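Local atomic coordinates of SnoK (Streptomyces nogalater, PDB entry 5EPA), a protein that acts in nogalamycin biosynthesis as a non-heme iron carbocyclase that binds 2-oxoglutarate and iron in a cupin-type fold. Residues S101-R106 with V213-C218; S93-P98 with L112-S117; T48-F53 with I152-V157. All blocks are in the same frame, centred on the assembly; numbering follows the deposited sequence.

Interaction 1: S101-R106 with V213-C218; sequences SGIALR and VVFHHC. With AKG (2-oxoglutaric acid), chain H.
F215 meets I103 and A104 where helix 98-108 packs against the major sheet of the double-stranded beta-helix (cupin) fold. From CB, which points toward the helix, CG stands anti to the carbonyl carbon (chi1 -65°) and carries the ring there, while V213 CG1 lies over one ring face. Beyond CG the two sides of the ring have different neighbours. On one, CE1 comes within 3.7 Å of I103 CG2; on the other, CE2 lies 3.9 Å from A104 CB and nearly as close to A104 CA. At the tip, CZ reaches I103 CG2 at 3.7 Å and I103 CB at 4.1 Å. Both methyls approach the ring obliquely, and the F215 and I103 side chains cross at about a right angle. Were F215 replaced by alanine, I103 CG2 and A104 CB would probably lose their shared apolar partner and a gap would open between helix and sheet. A150 and I41, on flanking strands, also touch the F215 side chain. The next residue, H216, turns to the sheet's other side, into the active site. Its NE2, hydrogen-bonded to iron ligand D135, also makes a weak bond to O2 of 2-oxoglutarate at 3.4 Å, bent to 130° at the hydrogen.

Interaction 2: S93-P98 with L112-S117; sequences SLVLHP and LRVYSS
V114 and V95 share most of the buried surface, their side chains crossing at about a right angle between the end of helix 92-95 and strand 112-122. The valines meet through their CG2 methyls: V95 CG2 and V114 CG2 are 4.2 Å apart, a loose apolar contact. In V114 that methyl stands anti to the carbonyl carbon, since CG1 takes the position anti to the backbone N (chi1 -179°). The same V114 CG2 is approached by L96 CD2 at 3.7 Å, the shortest distance across the contact, and passes 4.1 Å from V95 O. It therefore fits against the C-terminal end of the helix and the residue that follows it, touching both side chains and backbone. L96 is where the chain leaves helical geometry, and although its CB does not aim at the strand, its extended side chain brings CD2 over to it.

V95 has a second point of contact. Its CG1 lies 4.0 Å from S117 CB, while S117 OG is occupied by a hydrogen bond with H236 NE2. V114 and S117 are three residues apart yet both turn toward the helix, which fits the classic beta bulge at Y115 and S116, both opposite V239.

Around this apolar patch, Y240 OH on the adjoining strand 233-242 hydrogen-bonds V95 O, and V238 of that strand also touches V95. Helix 92-95 is thus seated across two neighbouring strands of the major sheet, with H97 at the N-cap position leading into helix 98-108.

Interaction 3: T48-F53 with I152-V157; sequences TEVTAF and IALTDV
L154 loses more surface than any other residue here, lying against V50 and F53 on one side of helix 47-64. The close part of the contact is made to backbone: V50 CG1 sits 3.6 Å from L154 O and 4.1 Å from L154 C. This methyl is anti to the V50 backbone N (chi1 169°), which projects it from the helix flank onto the peptide group that follows strand 148-153. The side chains themselves meet less tightly. L154 CD2, at the end of an extended chain, comes 4.4 Å from V50 CG1 and 4.3 Å from F53 CB. F53 contributes little more than that CB, because its ring leads away to pack on S93 and L94 of helix 92-95, while C57, a turn further along the helix, also touches L154.

Away from L154 the two segments diverge. V50 itself is only partly covered, and T48, T51 and A52 lie on the exposed side of the helix; beyond L154 the chain is held by polar bonds of its own. T155 OG1 donates to D156 O at 3.2 Å, approaching from well above the carbonyl plane (52° out of it), and is also hydrogen-bonded with M234 N. D156 OD1 in turn holds A210 N.

The contact places a helix on the outside of the major sheet of a double-stranded beta-helix, as in other cupin-fold oxygenases, beside the end of the strand that carries the 2-oxoglutarate-binding W151.

In the fold
From the N terminus, helix 47-64 supplies the first half of interaction 3, which closes a loop of about a hundred residues when the chain reaches 152-157. Within that span, interaction 2 closes a short loop between 93-98 and 112-117, with helix 98-108 filling most of it. Segment 101-106 of that helix pairs only later with 213-218, so interaction 1 crosses both others along the chain. All three set helices against the same seven-stranded sheet, and they touch one another: H97 NE2 lies 2.7 Å from E49 OE2, a probable hydrogen bond joining interactions 2 and 3, while V213 CG2 packs on I152 CG1 across neighbouring strands, and A104 and L105 meet L112 CD1.

Interaction 1: S101-R106 with V213-C218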
loop_
_atom_site.group_PDB
_atom_site.type_symbol
_atom_site.label_atom_id
_atom_site.label_comp_id
_atom_site.label_asym_id
_atom_site.label_seq_id
_atom_site.Cartn_x
_atom_site.Cartn_y
_atom_site.Cartn_z
ATOM N N SER A 101 -11.697 -5.149 2.922
ATOM C CA SER A 101 -11.685 -4.222 4.043
ATOM C C SER A 101 -11.991 -4.985 5.313
ATOM O O SER A 101 -11.457 -4.681 6.368
ATOM C CB SER A 101 -12.664 -3.027 3.847
ATOM O OG SER A 101 -14.000 -3.447 3.807
ATOM N N GLY A 102 -12.835 -5.993 5.224
ATOM C CA GLY A 102 -13.108 -6.835 6.398
ATOM C C GLY A 102 -11.883 -7.650 6.866
ATOM O O GLY A 102 -11.669 -7.849 8.064
ATOM N N ILE A 103 -11.088 -8.123 5.910
ATOM C CA ILE A 103 -9.846 -8.816 6.234
ATOM C C ILE A 103 -8.877 -7.838 6.873
ATOM O O ILE A 103 -8.247 -8.159 7.854
ATOM C CB ILE A 103 -9.210 -9.473 4.977
ATOM C CG1 ILE A 103 -10.037 -10.698 4.569
ATOM C CG2 ILE A 103 -7.768 -9.893 5.249
ATOM C CD1 ILE A 103 -9.759 -11.163 3.161
ATOM N N ALA A 104 -8.787 -6.639 6.315
ATOM C CA ALA A 104 -7.906 -5.592 6.877
ATOM C C ALA A 104 -8.225 -5.306 8.327
ATOM O O ALA A 104 -7.343 -5.221 9.164
ATOM C CB ALA A 104 -8.055 -4.302 6.096
ATOM N N LEU A 105 -9.509 -5.257 8.613
ATOM C CA LEU A 105 -9.983 -5.047 9.959
ATOM C C LEU A 105 -9.563 -6.169 10.915
ATOM O O LEU A 105 -9.166 -5.924 12.061
ATOM C CB LEU A 105 -11.515 -4.889 9.933
ATOM C CG LEU A 105 -12.203 -4.237 11.104
ATOM C CD1 LEU A 105 -11.630 -2.845 11.363
ATOM C CD2 LEU A 105 -13.703 -4.128 10.822
ATOM N N ARG A 106 -9.681 -7.401 10.469
ATOM C CA ARG A 106 -9.289 -8.544 11.304
ATOM C C ARG A 106 -7.783 -8.569 11.535
ATOM O O ARG A 106 -7.315 -8.859 12.619
ATOM C CB ARG A 106 -9.789 -9.859 10.698
ATOM C CG ARG A 106 -11.284 -10.053 10.912
ATOM C CD ARG A 106 -11.798 -11.477 10.736
ATOM N NE ARG A 106 -10.994 -12.451 11.476
ATOM C CZ ARG A 106 -11.007 -13.775 11.281
ATOM N NH1 ARG A 106 -11.780 -14.327 10.352
ATOM N NH2 ARG A 106 -10.227 -14.555 12.035
ATOM N N VAL A 213 -4.267 -10.483 -2.618
ATOM C CA VAL A 213 -3.914 -9.266 -1.895
ATOM C C VAL A 213 -2.799 -9.558 -0.923
ATOM O O VAL A 213 -2.860 -10.547 -0.197
ATOM C CB VAL A 213 -5.104 -8.704 -1.100
ATOM C CG1 VAL A 213 -4.720 -7.400 -0.451
ATOM C CG2 VAL A 213 -6.290 -8.462 -2.011
ATOM N N VAL A 214 -1.796 -8.692 -0.874
ATOM C CA VAL A 214 -0.824 -8.755 0.192
ATOM C C VAL A 214 -1.000 -7.534 1.075
ATOM O O VAL A 214 -0.954 -6.417 0.600
ATOM C CB VAL A 214 0.619 -8.775 -0.324
ATOM C CG1 VAL A 214 1.587 -9.084 0.815
ATOM C CG2 VAL A 214 0.780 -9.797 -1.427
ATOM N N PHE A 215 -1.136 -7.761 2.373
ATOM C CA PHE A 215 -1.301 -6.696 3.366
ATOM C C PHE A 215 0.004 -6.480 4.079
ATOM O O PHE A 215 0.698 -7.434 4.424
ATOM C CB PHE A 215 -2.339 -7.084 4.426
ATOM C CG PHE A 215 -3.718 -7.237 3.904
ATOM C CD1 PHE A 215 -4.114 -8.380 3.315
ATOM C CD2 PHE A 215 -4.633 -6.184 4.020
ATOM C CE1 PHE A 215 -5.401 -8.495 2.788
ATOM C CE2 PHE A 215 -5.918 -6.294 3.534
ATOM C CZ PHE A 215 -6.306 -7.463 2.908
ATOM N N HIS A 216 0.362 -5.230 4.302
ATOM C CA HIS A 216 1.556 -4.937 5.114
ATOM C C HIS A 216 1.354 -3.757 6.055
ATOM O O HIS A 216 0.790 -2.717 5.689
ATOM C CB HIS A 216 2.851 -4.763 4.221
ATOM C CG HIS A 216 2.853 -3.546 3.353
ATOM N ND1 HIS A 216 2.347 -3.550 2.083
ATOM C CD2 HIS A 216 3.260 -2.275 3.586
ATOM C CE1 HIS A 216 2.433 -2.339 1.564
ATOM N NE2 HIS A 216 3.028 -1.559 2.438
ATOM N N HIS A 217 1.887 -3.923 7.256
ATOM C CA HIS A 217 1.855 -2.877 8.278
ATOM C C HIS A 217 2.627 -1.619 7.878
ATOM O O HIS A 217 3.542 -1.666 7.061
ATOM C CB HIS A 217 2.387 -3.432 9.574
ATOM C CG HIS A 217 2.150 -2.554 10.758
ATOM N ND1 HIS A 217 3.036 -1.577 11.145
ATOM C CD2 HIS A 217 1.156 -2.542 11.675
ATOM C CE1 HIS A 217 2.592 -0.982 12.236
ATOM N NE2 HIS A 217 1.448 -1.549 12.578
ATOM N N CYS A 218 2.226 -0.477 8.425
ATOM C CA CYS A 218 2.822 0.834 8.047
ATOM C C CYS A 218 4.294 0.990 8.457
ATOM O O CYS A 218 4.974 1.906 8.011
ATOM C CB CYS A 218 2.015 2.024 8.596
ATOM S SG CYS A 218 1.946 2.132 10.420
HETATM C C1 AKG H . 3.038 0.317 -1.074
HETATM O O1 AKG H . 1.957 -0.221 -1.423
HETATM O O2 AKG H . 3.277 0.849 0.043
HETATM C C2 AKG H . 4.148 0.387 -2.022
HETATM O O5 AKG H . 5.151 0.922 -1.575
HETATM C C3 AKG H . 4.023 -0.167 -3.418
HETATM C C4 AKG H . 5.168 0.150 -4.385
HETATM C C5 AKG H . 4.930 -0.540 -5.742
HETATM O O3 AKG H . 3.763 -0.878 -6.125
HETATM O O4 AKG H . 5.885 -0.774 -6.487
#

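Interaction 2: S93-P98 with L112-S117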
loop_
_atom_site.group_PDB
_atom_site.type_symbol
_atom_site.label_atom_id
_atom_site.label_comp_id
_atom_site.label_asym_id
_atom_site.label_seq_id
_atom_site.Cartn_x
_atom_site.Cartn_y
_atom_site.Cartn_z
ATOM N N SER A 93 -16.239 0.710 -4.117
ATOM C CA SER A 93 -16.564 -0.676 -3.801
ATOM C C SER A 93 -15.303 -1.549 -3.810
ATOM O O SER A 93 -15.368 -2.682 -3.458
ATOM C CB SER A 93 -17.633 -1.221 -4.771
ATOM O OG SER A 93 -17.095 -1.283 -6.086
ATOM N N LEU A 94 -14.173 -0.977 -4.201
ATOM C CA LEU A 94 -12.893 -1.613 -4.054
ATOM C C LEU A 94 -12.312 -1.347 -2.676
ATOM O O LEU A 94 -11.959 -2.280 -1.983
ATOM C CB LEU A 94 -11.895 -1.133 -5.120
ATOM C CG LEU A 94 -10.531 -1.782 -5.125
ATOM C CD1 LEU A 94 -10.621 -3.288 -5.329
ATOM C CD2 LEU A 94 -9.657 -1.192 -6.210
ATOM N N VAL A 95 -12.203 -0.085 -2.282
ATOM C CA VAL A 95 -11.633 0.261 -0.984
ATOM C C VAL A 95 -12.521 -0.148 0.214
ATOM O O VAL A 95 -11.997 -0.477 1.273
ATOM C CB VAL A 95 -11.254 1.754 -0.859
ATOM C CG1 VAL A 95 -10.256 2.134 -1.940
ATOM C CG2 VAL A 95 -12.475 2.678 -0.923
ATOM N N LEU A 96 -13.840 -0.148 0.013
ATOM C CA LEU A 96 -14.782 -0.682 0.980
ATOM C C LEU A 96 -15.340 -2.019 0.534
ATOM O O LEU A 96 -16.386 -2.425 1.004
ATOM C CB LEU A 96 -15.935 0.302 1.229
ATOM C CG LEU A 96 -15.545 1.680 1.757
ATOM C CD1 LEU A 96 -16.772 2.550 1.983
ATOM C CD2 LEU A 96 -14.745 1.579 3.050
ATOM N N HIS A 97 -14.610 -2.754 -0.301
ATOM C CA HIS A 97 -14.963 -4.118 -0.632
ATOM C C HIS A 97 -15.139 -4.871 0.680
ATOM O O HIS A 97 -14.311 -4.722 1.589
ATOM C CB HIS A 97 -13.860 -4.766 -1.476
ATOM C CG HIS A 97 -14.239 -6.081 -2.073
ATOM N ND1 HIS A 97 -14.031 -7.275 -1.429
ATOM C CD2 HIS A 97 -14.799 -6.393 -3.271
ATOM C CE1 HIS A 97 -14.476 -8.265 -2.185
ATOM N NE2 HIS A 97 -14.937 -7.758 -3.314
ATOM N N PRO A 98 -16.216 -5.674 0.807
ATOM C CA PRO A 98 -16.452 -6.319 2.100
ATOM C C PRO A 98 -15.363 -7.287 2.517
ATOM O O PRO A 98 -15.035 -7.371 3.692
ATOM C CB PRO A 98 -17.764 -7.071 1.892
ATOM C CG PRO A 98 -18.423 -6.399 0.712
ATOM C CD PRO A 98 -17.323 -5.893 -0.145
ATOM N N LEU A 112 -10.669 1.007 11.638
ATOM C CA LEU A 112 -9.969 1.622 10.547
ATOM C C LEU A 112 -10.831 2.572 9.746
ATOM O O LEU A 112 -12.060 2.477 9.752
ATOM C CB LEU A 112 -9.479 0.566 9.595
ATOM C CG LEU A 112 -8.536 -0.505 10.143
ATOM C CD1 LEU A 112 -8.394 -1.607 9.117
ATOM C CD2 LEU A 112 -7.172 0.059 10.507
ATOM N N ARG A 113 -10.147 3.467 9.039
ATOM C CA ARG A 113 -10.758 4.287 8.002
ATOM C C ARG A 113 -9.924 4.157 6.748
ATOM O O ARG A 113 -8.741 3.910 6.815
ATOM C CB ARG A 113 -10.769 5.775 8.378
ATOM C CG ARG A 113 -11.774 6.210 9.422
ATOM C CD ARG A 113 -11.534 7.658 9.810
ATOM N NE ARG A 113 -12.438 8.052 10.877
ATOM C CZ ARG A 113 -13.718 8.387 10.699
ATOM N NH1 ARG A 113 -14.279 8.351 9.476
ATOM N NH2 ARG A 113 -14.461 8.736 11.748
ATOM N N VAL A 114 -10.548 4.413 5.601
ATOM C CA VAL A 114 -9.775 4.573 4.355
ATOM C C VAL A 114 -9.065 5.938 4.344
ATOM O O VAL A 114 -9.711 6.971 4.472
ATOM C CB VAL A 114 -10.668 4.485 3.125
ATOM C CG1 VAL A 114 -9.839 4.635 1.861
ATOM C CG2 VAL A 114 -11.391 3.155 3.093
ATOM N N TYR A 115 -7.737 5.917 4.251
ATOM C CA TYR A 115 -6.934 7.123 4.149
ATOM C C TYR A 115 -6.859 7.562 2.704
ATOM O O TYR A 115 -7.059 8.731 2.391
ATOM C CB TYR A 115 -5.488 6.969 4.695
ATOM C CG TYR A 115 -4.601 8.109 4.230
ATOM C CD1 TYR A 115 -4.835 9.390 4.637
ATOM C CD2 TYR A 115 -3.606 7.916 3.309
ATOM C CE1 TYR A 115 -4.078 10.462 4.185
ATOM C CE2 TYR A 115 -2.823 8.982 2.861
ATOM C CZ TYR A 115 -3.100 10.269 3.302
ATOM O OH TYR A 115 -2.353 11.341 2.824
ATOM N N SER A 116 -6.527 6.630 1.831
ATOM C CA SER A 116 -6.315 6.936 0.423
ATOM C C SER A 116 -6.149 5.641 -0.335
ATOM O O SER A 116 -6.096 4.544 0.256
ATOM C CB SER A 116 -5.055 7.779 0.219
ATOM O OG SER A 116 -5.005 8.306 -1.086
ATOM N N SER A 117 -6.065 5.765 -1.653
ATOM C CA SER A 117 -5.619 4.658 -2.474
ATOM C C SER A 117 -4.814 5.175 -3.637
ATOM O O SER A 117 -4.934 6.360 -4.008
ATOM C CB SER A 117 -6.806 3.810 -2.938
ATOM O OG SER A 117 -7.466 4.341 -4.069
#

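Interaction 3: T48-F53 with I152-V157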
loop_
_atom_site.group_PDB
_atom_site.type_symbol
_atom_site.label_atom_id
_atom_site.label_comp_id
_atom_site.label_asym_id
_atom_site.label_seq_id
_atom_site.Cartn_x
_atom_site.Cartn_y
_atom_site.Cartn_z
ATOM N N THR A 48 -13.866 -11.895 -12.491
ATOM C CA THR A 48 -14.809 -10.896 -12.928
ATOM C C THR A 48 -14.553 -9.557 -12.250
ATOM O O THR A 48 -14.530 -8.521 -12.915
ATOM C CB THR A 48 -16.233 -11.366 -12.639
ATOM O OG1 THR A 48 -16.481 -12.544 -13.389
ATOM C CG2 THR A 48 -17.295 -10.277 -13.005
ATOM N N GLU A 49 -14.393 -9.558 -10.935
ATOM C CA GLU A 49 -14.079 -8.318 -10.194
ATOM C C GLU A 49 -12.758 -7.682 -10.607
ATOM O O GLU A 49 -12.681 -6.486 -10.765
ATOM C CB GLU A 49 -14.041 -8.561 -8.691
ATOM C CG GLU A 49 -15.419 -8.836 -8.050
ATOM C CD GLU A 49 -15.300 -9.290 -6.598
ATOM O OE1 GLU A 49 -14.587 -10.315 -6.314
ATOM O OE2 GLU A 49 -15.885 -8.631 -5.736
ATOM N N VAL A 50 -11.708 -8.502 -10.798
ATOM C CA VAL A 50 -10.433 -8.010 -11.298
ATOM C C VAL A 50 -10.615 -7.261 -12.633
ATOM O O VAL A 50 -10.104 -6.193 -12.836
ATOM C CB VAL A 50 -9.436 -9.178 -11.505
ATOM C CG1 VAL A 50 -8.201 -8.732 -12.283
ATOM C CG2 VAL A 50 -9.017 -9.781 -10.181
ATOM N N THR A 51 -11.312 -7.870 -13.561
ATOM C CA THR A 51 -11.551 -7.264 -14.861
ATOM C C THR A 51 -12.255 -5.907 -14.718
ATOM O O THR A 51 -11.870 -4.956 -15.369
ATOM C CB THR A 51 -12.434 -8.167 -15.739
ATOM O OG1 THR A 51 -11.718 -9.366 -16.016
ATOM C CG2 THR A 51 -12.810 -7.501 -17.084
ATOM N N ALA A 52 -13.285 -5.853 -13.896
ATOM C CA ALA A 52 -14.075 -4.614 -13.726
ATOM C C ALA A 52 -13.258 -3.526 -13.023
ATOM O O ALA A 52 -13.257 -2.385 -13.441
ATOM C CB ALA A 52 -15.353 -4.880 -12.947
ATOM N N PHE A 53 -12.505 -3.902 -11.993
ATOM C CA PHE A 53 -11.709 -2.917 -11.269
ATOM C C PHE A 53 -10.537 -2.452 -12.110
ATOM O O PHE A 53 -10.202 -1.263 -12.108
ATOM C CB PHE A 53 -11.245 -3.440 -9.907
ATOM C CG PHE A 53 -12.333 -3.511 -8.900
ATOM C CD1 PHE A 53 -13.155 -2.431 -8.684
ATOM C CD2 PHE A 53 -12.560 -4.651 -8.183
ATOM C CE1 PHE A 53 -14.224 -2.503 -7.786
ATOM C CE2 PHE A 53 -13.615 -4.727 -7.265
ATOM C CZ PHE A 53 -14.448 -3.650 -7.075
ATOM N N ILE A 152 -3.335 -4.723 -3.768
ATOM C CA ILE A 152 -4.248 -5.579 -4.488
ATOM C C ILE A 152 -3.697 -5.791 -5.883
ATOM O O ILE A 152 -3.506 -4.836 -6.619
ATOM C CB ILE A 152 -5.636 -4.902 -4.580
ATOM C CG1 ILE A 152 -6.164 -4.575 -3.189
ATOM C CG2 ILE A 152 -6.636 -5.814 -5.283
ATOM C CD1 ILE A 152 -7.183 -3.476 -3.190
ATOM N N ALA A 153 -3.501 -7.026 -6.278
ATOM C CA ALA A 153 -2.995 -7.309 -7.624
ATOM C C ALA A 153 -4.114 -7.341 -8.640
ATOM O O ALA A 153 -5.075 -8.083 -8.463
ATOM C CB ALA A 153 -2.295 -8.647 -7.645
ATOM N N LEU A 154 -3.998 -6.514 -9.678
ATOM C CA LEU A 154 -4.975 -6.482 -10.757
ATOM C C LEU A 154 -4.420 -7.042 -12.069
ATOM O O LEU A 154 -5.110 -7.109 -13.067
ATOM C CB LEU A 154 -5.546 -5.075 -10.941
ATOM C CG LEU A 154 -6.349 -4.549 -9.736
ATOM C CD1 LEU A 154 -6.852 -3.130 -9.996
ATOM C CD2 LEU A 154 -7.525 -5.428 -9.382
ATOM N N THR A 155 -3.167 -7.442 -12.024
ATOM C CA THR A 155 -2.576 -8.328 -13.013
ATOM C C THR A 155 -1.877 -9.431 -12.240
ATOM O O THR A 155 -1.580 -9.270 -11.058
ATOM C CB THR A 155 -1.513 -7.608 -13.861
ATOM O OG1 THR A 155 -0.464 -7.095 -13.029
ATOM C CG2 THR A 155 -2.138 -6.445 -14.618
ATOM N N ASP A 156 -1.553 -10.531 -12.899
ATOM C CA ASP A 156 -0.562 -11.459 -12.324
ATOM C C ASP A 156 0.757 -10.723 -12.040
ATOM O O ASP A 156 1.148 -9.815 -12.789
ATOM C CB ASP A 156 -0.261 -12.630 -13.267
ATOM C CG ASP A 156 -1.333 -13.663 -13.273
ATOM O OD1 ASP A 156 -2.235 -13.636 -12.424
ATOM O OD2 ASP A 156 -1.313 -14.515 -14.166
ATOM N N VAL A 157 1.449 -11.134 -10.979
ATOM C CA VAL A 157 2.756 -10.517 -10.632
ATOM C C VAL A 157 3.823 -11.542 -10.250
ATOM O O VAL A 157 4.133 -11.732 -9.071
ATOM C CB VAL A 157 2.610 -9.475 -9.523
ATOM C CG1 VAL A 157 3.852 -8.622 -9.465
ATOM C CG2 VAL A 157 1.423 -8.562 -9.771
#